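PDB 3V0D: voltage-sensor containing phosphatase from Ciona intestinalis, which probably removes phosphate from membrane phosphoinositides under the control of a voltage sensor, through a phosphatase and C2 unit related to PTEN. Local coordinates for residues K203-T208 and T332-E337; G268-R273 and F292-S297; I209-G214 and R324-V329; P198-K203 and S297-D302. The protein carries 1 engineered substitution. One frame throughout, in Å; residues are numbered along the deposited sequence. Where two conformers were deposited one is given.

Interaction 1 of 4, residues K203-T208 and T332-E337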
# COMPACT_ATOMS: atom_id res chain seq x y z
N LYS A 203 18.50 12.21 -4.25
CA LYS A 203 19.32 11.05 -3.92
C LYS A 203 19.25 10.79 -2.44
O LYS A 203 19.26 11.73 -1.65
CB LYS A 203 20.79 11.29 -4.32
CG LYS A 203 21.04 11.26 -5.82
CD LYS A 203 22.50 11.55 -6.13
CE LYS A 203 22.79 11.47 -7.63
NZ LYS A 203 24.24 11.69 -7.95
N VAL A 204 19.21 9.53 -2.03
CA VAL A 204 19.37 9.22 -0.60
C VAL A 204 20.84 9.29 -0.26
O VAL A 204 21.68 8.65 -0.94
CB VAL A 204 18.82 7.80 -0.28
CG1 VAL A 204 19.17 7.40 1.14
CG2 VAL A 204 17.33 7.75 -0.48
N THR A 205 21.18 10.06 0.77
CA THR A 205 22.56 10.20 1.22
C THR A 205 22.79 9.67 2.63
O THR A 205 23.96 9.54 3.04
CB THR A 205 23.01 11.65 1.19
OG1 THR A 205 22.12 12.40 2.01
CG2 THR A 205 23.01 12.20 -0.24
N GLY A 206 21.73 9.33 3.35
CA GLY A 206 21.90 8.78 4.67
C GLY A 206 20.65 8.07 5.16
O GLY A 206 19.52 8.37 4.70
N VAL A 207 20.84 7.14 6.10
CA VAL A 207 19.74 6.49 6.79
C VAL A 207 20.09 6.42 8.27
O VAL A 207 21.23 6.08 8.61
CB VAL A 207 19.37 5.10 6.17
CG1 VAL A 207 20.59 4.12 6.07
CG2 VAL A 207 18.19 4.46 6.89
N THR A 208 19.12 6.75 9.11
CA THR A 208 19.29 6.76 10.56
C THR A 208 18.18 5.93 11.16
O THR A 208 17.01 6.17 10.83
CB THR A 208 19.22 8.20 11.10
OG1 THR A 208 20.23 8.97 10.42
CG2 THR A 208 19.46 8.26 12.61
N THR A 332 17.85 10.74 4.73
CA THR A 332 18.35 12.06 4.37
C THR A 332 18.58 12.08 2.86
O THR A 332 19.06 11.10 2.29
CB THR A 332 19.66 12.34 5.14
OG1 THR A 332 19.38 12.24 6.54
CG2 THR A 332 20.25 13.71 4.81
N PHE A 333 18.27 13.23 2.24
CA PHE A 333 18.34 13.37 0.78
C PHE A 333 19.21 14.55 0.38
O PHE A 333 19.29 15.56 1.10
CB PHE A 333 16.95 13.70 0.21
CG PHE A 333 15.90 12.67 0.49
CD1 PHE A 333 14.85 12.94 1.36
CD2 PHE A 333 15.93 11.42 -0.13
CE1 PHE A 333 13.87 11.99 1.60
CE2 PHE A 333 14.95 10.46 0.11
CZ PHE A 333 13.92 10.75 0.99
N SER A 334 19.79 14.45 -0.82
CA SER A 334 20.29 15.60 -1.53
C SER A 334 19.39 15.89 -2.73
O SER A 334 18.73 14.99 -3.27
CB SER A 334 21.73 15.37 -1.99
OG SER A 334 21.80 14.32 -2.94
N ASP A 335 19.35 17.16 -3.11
CA ASP A 335 18.60 17.62 -4.27
C ASP A 335 19.34 17.22 -5.53
O ASP A 335 20.51 17.59 -5.71
CB ASP A 335 18.46 19.14 -4.18
CG ASP A 335 17.97 19.79 -5.47
OD1 ASP A 335 17.12 19.21 -6.17
OD2 ASP A 335 18.40 20.93 -5.76
N ALA A 336 18.67 16.51 -6.43
CA ALA A 336 19.33 15.89 -7.57
C ALA A 336 18.78 16.38 -8.91
O ALA A 336 18.87 15.67 -9.92
CB ALA A 336 19.25 14.38 -7.48
N GLU A 337 18.22 17.58 -8.90
CA GLU A 337 17.78 18.23 -10.13
C GLU A 337 18.98 18.52 -11.05
O GLU A 337 20.12 18.61 -10.58
CB GLU A 337 17.01 19.51 -9.83
CG GLU A 337 15.74 19.32 -8.98
CD GLU A 337 14.67 18.47 -9.66
OE1 GLU A 337 14.72 18.25 -10.89
OE2 GLU A 337 13.76 18.01 -8.96
O HOH W 1 19.34 9.78 7.84

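Interaction 2 of 4, residues G268-R273 and F292-S297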
# COMPACT_ATOMS: atom_id res chain seq x y z
N GLY A 268 9.81 9.81 -8.24
CA GLY A 268 8.56 9.06 -8.20
C GLY A 268 8.43 8.20 -6.96
O GLY A 268 8.84 8.58 -5.86
N ASP A 269 7.80 7.05 -7.12
CA ASP A 269 7.49 6.18 -5.97
C ASP A 269 8.69 5.27 -5.72
O ASP A 269 9.14 4.54 -6.61
CB ASP A 269 6.22 5.42 -6.26
CG ASP A 269 5.05 6.37 -6.40
OD1 ASP A 269 4.57 6.55 -7.53
OD2 ASP A 269 4.72 7.01 -5.38
N ILE A 270 9.21 5.34 -4.50
CA ILE A 270 10.42 4.63 -4.12
C ILE A 270 10.05 3.67 -2.99
O ILE A 270 9.36 4.06 -2.04
CB ILE A 270 11.50 5.63 -3.66
CG1 ILE A 270 11.80 6.68 -4.76
CG2 ILE A 270 12.78 4.93 -3.21
CD1 ILE A 270 12.31 6.10 -6.06
N LYS A 271 10.53 2.44 -3.10
CA LYS A 271 10.34 1.43 -2.08
C LYS A 271 11.70 1.13 -1.46
O LYS A 271 12.69 0.93 -2.17
CB LYS A 271 9.79 0.18 -2.74
CG LYS A 271 9.48 -0.96 -1.81
CD LYS A 271 9.08 -2.22 -2.61
CE LYS A 271 8.64 -3.33 -1.72
NZ LYS A 271 8.26 -4.49 -2.53
N VAL A 272 11.75 1.10 -0.13
CA VAL A 272 13.00 0.87 0.59
C VAL A 272 12.77 -0.33 1.48
O VAL A 272 11.84 -0.35 2.30
CB VAL A 272 13.37 2.11 1.43
CG1 VAL A 272 14.72 1.90 2.08
CG2 VAL A 272 13.39 3.36 0.54
N ARG A 273 13.60 -1.36 1.31
CA ARG A 273 13.48 -2.62 2.05
C ARG A 273 14.71 -2.80 2.91
O ARG A 273 15.85 -2.60 2.45
CB ARG A 273 13.38 -3.81 1.10
CG ARG A 273 12.13 -3.75 0.21
CD ARG A 273 12.14 -4.87 -0.85
NE ARG A 273 11.99 -6.19 -0.25
CZ ARG A 273 12.96 -7.08 -0.09
NH1 ARG A 273 14.18 -6.87 -0.56
NH2 ARG A 273 12.69 -8.20 0.56
N PHE A 292 9.21 0.34 3.43
CA PHE A 292 8.22 1.40 3.26
C PHE A 292 8.32 1.97 1.86
O PHE A 292 9.36 1.86 1.20
CB PHE A 292 8.38 2.52 4.33
CG PHE A 292 9.72 3.14 4.37
CD1 PHE A 292 10.07 4.19 3.51
CD2 PHE A 292 10.65 2.71 5.32
CE1 PHE A 292 11.31 4.79 3.61
CE2 PHE A 292 11.89 3.32 5.43
CZ PHE A 292 12.23 4.33 4.56
N TRP A 293 7.26 2.68 1.47
CA TRP A 293 7.21 3.48 0.24
C TRP A 293 7.10 4.95 0.55
O TRP A 293 6.43 5.35 1.51
CB TRP A 293 5.99 3.11 -0.58
CG TRP A 293 5.99 1.75 -1.17
CD1 TRP A 293 5.68 0.55 -0.57
CD2 TRP A 293 6.18 1.45 -2.55
NE1 TRP A 293 5.68 -0.47 -1.50
CE2 TRP A 293 5.99 0.07 -2.72
CE3 TRP A 293 6.50 2.23 -3.67
CZ2 TRP A 293 6.08 -0.55 -3.96
CZ3 TRP A 293 6.59 1.62 -4.90
CH2 TRP A 293 6.38 0.24 -5.03
N PHE A 294 7.65 5.77 -0.33
CA PHE A 294 7.38 7.20 -0.32
C PHE A 294 7.48 7.72 -1.75
O PHE A 294 8.04 7.06 -2.62
CB PHE A 294 8.34 7.96 0.62
CG PHE A 294 9.76 7.99 0.12
CD1 PHE A 294 10.23 9.09 -0.59
CD2 PHE A 294 10.61 6.91 0.30
CE1 PHE A 294 11.52 9.11 -1.08
CE2 PHE A 294 11.91 6.92 -0.21
CZ PHE A 294 12.37 8.02 -0.89
N ASN A 295 6.95 8.92 -1.98
CA ASN A 295 7.05 9.56 -3.28
C ASN A 295 7.94 10.79 -3.17
O ASN A 295 7.75 11.65 -2.29
CB ASN A 295 5.66 9.92 -3.81
CG ASN A 295 5.73 10.45 -5.24
OD1 ASN A 295 6.17 11.58 -5.46
ND2 ASN A 295 5.34 9.65 -6.20
N THR A 296 8.93 10.87 -4.05
CA THR A 296 9.91 11.96 -3.96
C THR A 296 9.28 13.36 -4.04
O THR A 296 9.78 14.30 -3.45
CB THR A 296 11.00 11.85 -5.03
OG1 THR A 296 10.40 11.94 -6.33
CG2 THR A 296 11.79 10.56 -4.92
N SER A 297 8.18 13.49 -4.78
CA SER A 297 7.51 14.78 -4.94
C SER A 297 6.86 15.29 -3.70
O SER A 297 6.54 16.48 -3.61
CB SER A 297 6.42 14.69 -5.97
OG SER A 297 6.98 14.38 -7.19

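Interaction 3 of 4, residues I209-G214 and R324-V329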
# COMPACT_ATOMS: atom_id res chain seq x y z
N ILE A 209 18.54 4.98 12.03
CA ILE A 209 17.56 4.13 12.69
C ILE A 209 17.74 4.29 14.19
O ILE A 209 18.82 4.04 14.72
CB ILE A 209 17.72 2.67 12.29
CG1 ILE A 209 17.74 2.51 10.77
CG2 ILE A 209 16.64 1.82 12.95
CD1 ILE A 209 18.00 1.09 10.27
N THR A 210 16.66 4.69 14.86
CA THR A 210 16.66 4.84 16.32
C THR A 210 16.04 3.63 16.99
O THR A 210 15.28 2.90 16.38
CB THR A 210 15.89 6.11 16.73
OG1 THR A 210 14.52 6.00 16.31
CG2 THR A 210 16.56 7.34 16.13
N ALA A 211 16.38 3.43 18.28
CA ALA A 211 15.94 2.27 19.05
C ALA A 211 16.41 0.98 18.41
O ALA A 211 15.65 0.02 18.24
CB ALA A 211 14.42 2.27 19.32
N ILE A 212 17.71 0.91 18.18
CA ILE A 212 18.28 -0.25 17.49
C ILE A 212 18.51 -1.46 18.42
O ILE A 212 18.51 -2.60 17.96
CB ILE A 212 19.55 0.16 16.69
CG1 ILE A 212 19.97 -0.92 15.67
CG2 ILE A 212 20.73 0.50 17.62
CD1 ILE A 212 19.00 -1.08 14.51
N GLN A 213 18.68 -1.24 19.73
CA GLN A 213 18.87 -2.36 20.64
C GLN A 213 17.72 -3.36 20.50
O GLN A 213 16.56 -2.95 20.43
CB GLN A 213 19.01 -1.85 22.09
CG GLN A 213 18.76 -2.89 23.22
CD GLN A 213 17.34 -2.82 23.77
OE1 GLN A 213 16.98 -1.88 24.48
NE2 GLN A 213 16.54 -3.83 23.48
N GLY A 214 18.06 -4.65 20.46
CA GLY A 214 17.08 -5.73 20.36
C GLY A 214 16.60 -5.99 18.95
O GLY A 214 15.83 -6.94 18.74
N ARG A 324 10.39 -0.94 19.44
CA ARG A 324 9.89 -0.20 20.59
C ARG A 324 9.30 1.13 20.15
O ARG A 324 9.36 1.50 18.97
CB ARG A 324 11.02 -0.05 21.61
CG ARG A 324 11.41 -1.39 22.23
CD ARG A 324 12.65 -1.29 23.12
NE ARG A 324 13.87 -1.21 22.31
CZ ARG A 324 14.72 -0.19 22.28
NH1 ARG A 324 14.52 0.90 23.03
NH2 ARG A 324 15.81 -0.27 21.53
N ASP A 325 8.67 1.84 21.08
CA ASP A 325 7.85 2.99 20.66
C ASP A 325 8.64 4.13 20.03
O ASP A 325 8.07 4.92 19.27
CB ASP A 325 6.88 3.47 21.75
CG ASP A 325 7.57 3.94 23.00
OD1 ASP A 325 8.78 4.25 22.99
OD2 ASP A 325 6.88 4.04 24.02
N ASN A 326 9.94 4.18 20.28
CA ASN A 326 10.82 5.19 19.71
C ASN A 326 11.62 4.68 18.49
O ASN A 326 12.54 5.37 18.04
CB ASN A 326 11.76 5.79 20.75
CG ASN A 326 12.68 4.76 21.41
OD1 ASN A 326 13.85 5.06 21.67
ND2 ASN A 326 12.15 3.58 21.71
N PHE A 327 11.25 3.52 17.97
CA PHE A 327 11.85 3.03 16.72
C PHE A 327 11.40 3.91 15.56
O PHE A 327 10.21 4.08 15.32
CB PHE A 327 11.42 1.60 16.48
CG PHE A 327 12.01 1.00 15.23
CD1 PHE A 327 13.30 0.48 15.26
CD2 PHE A 327 11.29 0.94 14.03
CE1 PHE A 327 13.86 -0.07 14.11
CE2 PHE A 327 11.84 0.38 12.89
CZ PHE A 327 13.13 -0.12 12.92
N THR A 328 12.38 4.47 14.86
CA THR A 328 12.12 5.33 13.69
C THR A 328 13.17 5.09 12.63
O THR A 328 14.29 4.66 12.95
CB THR A 328 12.10 6.87 14.05
OG1 THR A 328 13.43 7.34 14.29
CG2 THR A 328 11.20 7.19 15.22
N VAL A 329 12.82 5.39 11.39
CA VAL A 329 13.77 5.38 10.28
C VAL A 329 13.68 6.74 9.59
O VAL A 329 12.58 7.18 9.26
CB VAL A 329 13.47 4.25 9.28
CG1 VAL A 329 14.48 4.30 8.11
CG2 VAL A 329 13.53 2.87 9.98
O HOH W 2 13.21 -0.99 18.87
O HOH W 3 14.11 -3.83 20.92

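Interaction 4 of 4, residues P198-K203 and S297-D302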
# COMPACT_ATOMS: atom_id res chain seq x y z
N PRO A 198 4.49 18.13 -9.18
CA PRO A 198 5.67 18.21 -10.05
C PRO A 198 6.76 17.24 -9.61
O PRO A 198 6.93 16.95 -8.42
CB PRO A 198 6.19 19.64 -9.85
CG PRO A 198 5.32 20.30 -8.89
CD PRO A 198 4.25 19.37 -8.42
N MET A 199 7.51 16.77 -10.60
CA MET A 199 8.63 15.89 -10.36
C MET A 199 9.64 16.50 -9.39
O MET A 199 9.93 17.71 -9.43
CB MET A 199 9.29 15.52 -11.71
CG MET A 199 10.33 14.39 -11.62
SD MET A 199 11.08 13.84 -13.17
CE MET A 199 9.70 13.04 -13.98
N LYS A 200 10.17 15.65 -8.51
CA LYS A 200 11.29 16.04 -7.68
C LYS A 200 12.31 14.92 -7.73
O LYS A 200 12.01 13.76 -7.43
CB LYS A 200 10.82 16.29 -6.25
CG LYS A 200 11.87 16.85 -5.33
CD LYS A 200 11.22 17.65 -4.22
CE LYS A 200 11.25 16.90 -2.92
NZ LYS A 200 9.91 16.93 -2.30
N LYS A 201 13.52 15.27 -8.13
CA LYS A 201 14.63 14.33 -8.24
C LYS A 201 15.48 14.43 -6.98
O LYS A 201 15.89 15.53 -6.59
CB LYS A 201 15.46 14.69 -9.47
CG LYS A 201 14.75 14.42 -10.78
CD LYS A 201 15.61 14.84 -11.97
CE LYS A 201 14.83 14.77 -13.26
NZ LYS A 201 15.57 15.41 -14.37
N LEU A 202 15.74 13.29 -6.35
CA LEU A 202 16.48 13.24 -5.09
C LEU A 202 17.48 12.12 -5.10
O LEU A 202 17.34 11.15 -5.86
CB LEU A 202 15.52 12.95 -3.91
CG LEU A 202 14.36 13.90 -3.60
CD1 LEU A 202 13.45 13.29 -2.54
CD2 LEU A 202 14.90 15.26 -3.19
N LYS A 203 18.50 12.21 -4.25
CA LYS A 203 19.32 11.05 -3.92
C LYS A 203 19.25 10.79 -2.44
O LYS A 203 19.26 11.73 -1.65
CB LYS A 203 20.79 11.29 -4.32
CG LYS A 203 21.04 11.26 -5.82
CD LYS A 203 22.50 11.55 -6.13
CE LYS A 203 22.79 11.47 -7.63
NZ LYS A 203 24.24 11.69 -7.95
N SER A 297 8.18 13.49 -4.78
CA SER A 297 7.51 14.78 -4.94
C SER A 297 6.86 15.29 -3.70
O SER A 297 6.54 16.48 -3.61
CB SER A 297 6.42 14.69 -5.97
OG SER A 297 6.98 14.38 -7.19
N LEU A 298 6.59 14.39 -2.77
CA LEU A 298 5.86 14.72 -1.56
C LEU A 298 6.77 14.83 -0.35
O LEU A 298 6.32 15.15 0.74
CB LEU A 298 4.57 13.92 -1.40
CG LEU A 298 3.57 14.17 -2.53
CD1 LEU A 298 2.44 13.18 -2.41
CD2 LEU A 298 2.99 15.57 -2.51
N VAL A 299 8.08 14.62 -0.57
CA VAL A 299 9.10 14.85 0.46
C VAL A 299 9.16 16.33 0.80
O VAL A 299 9.12 17.18 -0.09
CB VAL A 299 10.48 14.34 -0.01
CG1 VAL A 299 11.61 14.80 0.93
CG2 VAL A 299 10.46 12.84 -0.07
N GLU A 300 9.26 16.61 2.09
CA GLU A 300 9.42 17.96 2.59
C GLU A 300 10.83 18.16 3.11
O GLU A 300 11.33 17.38 3.92
CB GLU A 300 8.39 18.25 3.68
CG GLU A 300 6.95 18.07 3.21
CD GLU A 300 5.95 18.22 4.32
OE1 GLU A 300 5.44 17.19 4.82
OE2 GLU A 300 5.67 19.38 4.70
N GLY A 301 11.48 19.21 2.63
CA GLY A 301 12.82 19.54 3.08
C GLY A 301 13.81 18.47 2.65
O GLY A 301 13.71 17.95 1.54
N ASP A 302 14.75 18.15 3.53
CA ASP A 302 15.89 17.30 3.16
C ASP A 302 15.81 15.88 3.74
O ASP A 302 16.81 15.16 3.72
CB ASP A 302 17.22 17.95 3.57
CG ASP A 302 17.44 17.97 5.08
OD1 ASP A 302 16.55 17.58 5.85
OD2 ASP A 302 18.54 18.39 5.50
O HOH W 4 6.62 18.40 -5.83
O HOH W 5 8.84 12.89 -8.54

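Interaction 1 of 4, residues K203-T208 and T332-E337
A classic beta bulge interrupts the antiparallel pairing of strands 202-210 and 328-335 in the C2 domain, with Thr-205 and Gly-206 both facing Thr-332. The amide N of Thr-205 gives Thr-332 O a nearly straight bond of 2.8 Å (167° at the hydrogen), and Gly-206 N adds a weak one of 3.4 Å to the same Thr-332 oxygen. Thr-332 N in turn bonds to Gly-206 O at 2.9 Å. Before the bulge the pairing is regular: Lys-203 and Ser-334 exchange both backbone bonds, 2.9 Å for Ser-334 N to Lys-203 O.

Val-204 and Phe-333 share one face of the sheet. With CG anti to its carbonyl carbon (chi1 -59°), the Phe-333 ring lies where its CE2 meets Val-204 CG2 obliquely at 3.7 Å, while Lys-203 O sits at the ring edge, in its plane. Across the other face, Ser-334 OG touches Lys-203 CB at 3.5 Å and Thr-205 CG2 at 3.6 Å. Thr-205 OG1 packs on Thr-332 CG2, the two side chains crossing at about a right angle. Further along, a single water bridges the hydroxyls of Thr-208 and Thr-332, 2.8 Å from each OG1.

Strand 202-210 is flanked on its other edge by strand 255-260, where Thr-205 bonds to Val-260 through the backbone. Val-204 reaches across the sandwich to Ile-227 of strand 223-229, and the Phe-333 ring meets that of Phe-294 from strand 290-295.

Interaction 2 of 4, residues G268-R273 and F292-S297
Asp-269 OD2 is held by two donors, the side-chain amide of Asn-295 and the hydroxyl of Tyr-181 on helix 176-191. Asn-295 ND2 lies 2.8 Å from Asp-269 OD2 and approaches from above the carboxylate plane, although the bond stays close to the plane of its own amide. Asn-295 OD1 accepts from Ser-297 N at 2.9 Å, an Asx turn. Next to it Thr-296 OG1 takes Gly-268 N at 2.9 Å and also meets Lys-200 O, while Thr-296 N returns a bond to Gly-268 O.

On the same face as Asp-269, the extended chain of Lys-271 runs over the Trp-293 indole. Lys-271 CB stands 3.7 Å from the centre of the six-membered ring, only 8° off its normal, and CD continues over CZ2. CG of Lys-271 anti to the backbone N (chi1 -178°) lays the chain along the indole and carries NZ on to a salt bridge with Asp-286; Trp-293 NE1 bonds to Asn-96.

The opposite face is apolar and packs in the sandwich, its two phenylalanines also touching helix 176-191. Ile-270 lies alongside Phe-294, its CG2 3.7 Å from Phe-294 CE2, and Val-272 CB sits over a face of Phe-292, offset toward the rim. Val-272 CG2 meets Phe-294 at the ring edge, 3.9 Å from CE2.

Asp-269 (OD1 to Leu-100 N, OD2 to Tyr-181) and Trp-293 thus reach across to the phosphatase part, with Asn-295 as a second-shell residue gripping OD2, consistent with a specific, hydrogen-bonded domain interface.

Interaction 3 of 4, residues I209-G214 and R324-V329
Ile-209 and Val-329 form an antiparallel non-hydrogen-bonded pair, CA atoms 4.7 Å apart, where strand 202-210 finishes and strand 328-335 starts in the C2 domain, and a type I beta turn from Arg-324 to Phe-327 leads into the second strand. Next along, Thr-210 N bonds to Thr-328 O at 3.0 Å.

Thr-210 OG1, set between its backbone N and carbonyl carbon (chi1 62°), turns back to the turn and donates to Asn-326 O at 2.7 Å, in the carbonyl plane. The hydroxyl of Thr-328 approaches the same OG1, 2.7 Å from it through its own OG1. Phe-327 lies side by side with Ile-209 on the buried side, CE1 against CG2 at 3.6 Å. Beyond them, Ile-209 touches Leu-223 of strand 223-229 and the Phe-327 ring meets Phe-290 of strand 290-295 edge-to-face.

Arg-324 closes the other end. Its chain bends at chi3 (-77°), bringing NH2 to Gln-213 O at 3.0 Å, close to the guanidinium plane, and NH2 also forms a salt bridge with Asp-254. Ala-211 CB packs on one guanidinium face. The Gln-213 amide stacks on the other in the conformer modelled, one of two, which makes this stack less certain. Water links complete the grip, one joining Ala-211 O to Arg-324 N and another joining Gln-213 O to Arg-324 NE.

Thr-210 O is buried here without a polar partner; carbon atoms of Phe-327 lie against it instead, CD1 at 3.3 Å and CA in a C-H...O contact at 3.4 Å.

Interaction 4 of 4, residues P198-K203 and S297-D302
Lys-200 leaves its backbone with CG anti to N (chi1 -173°), then bends at chi3 (105°) and chi4 (-132°), which swings its ammonium group across Val-299 at about a right angle. NZ comes to Val-299 O at a modelled 2.4 Å, too short to be taken literally, so the details of this bond are doubtful. The start of the same side chain is plain packing, with Lys-200 CB 3.9 Å from Ser-297 CA.

Ser-297 is modelled in two conformers; in the one given, OG stands anti to the carbonyl carbon and donates to Pro-198 O at 2.8 Å, from above the carbonyl plane. Two waters reinforce the junction. One donates to both Pro-198 O and Ser-297 O. The other donates to Ser-297 OG at 2.7 Å and accepts from Lys-200 N at 3.1 Å.

Deeper in, Leu-202 and Val-299 reach toward each other tip to tip, CD1 against CG2 at 3.9 Å, and both side chains also rest on Phe-333 of strand 328-335. Leu-202 touches Thr-296 as well. Lys-201 N, turned elsewhere, binds Glu-337 OE2.

The arrangement belongs to a beta sandwich of C2 type: the irregular loop 297-302 passes from strand 290-295 of one sheet to strand 303-307 of the other, and the lead-in to strand 202-210 lies against it.

All four contacts belong to the C2 sandwich. Interactions 1 and 3 continue the same two strands, 202-210 and 328-335, with centres about 21 Å apart, whereas interaction 2 pairs strands of the facing sheet. The sheets meet where Phe-333 CZ of interaction 1 lies 3.6 Å from Phe-294 CE1 of interaction 2. Interaction 4 closes that end: its centre is about 10 Å from those of interactions 1 and 2, and Val-299 packs against both phenylalanines. It stays about 11 Å, nearest atoms, from interaction 3. Interaction 2 meets helix 176-191 and the loop holding Asn-96 in the phosphatase part, and Leu-298 of interaction 4 also touches that helix.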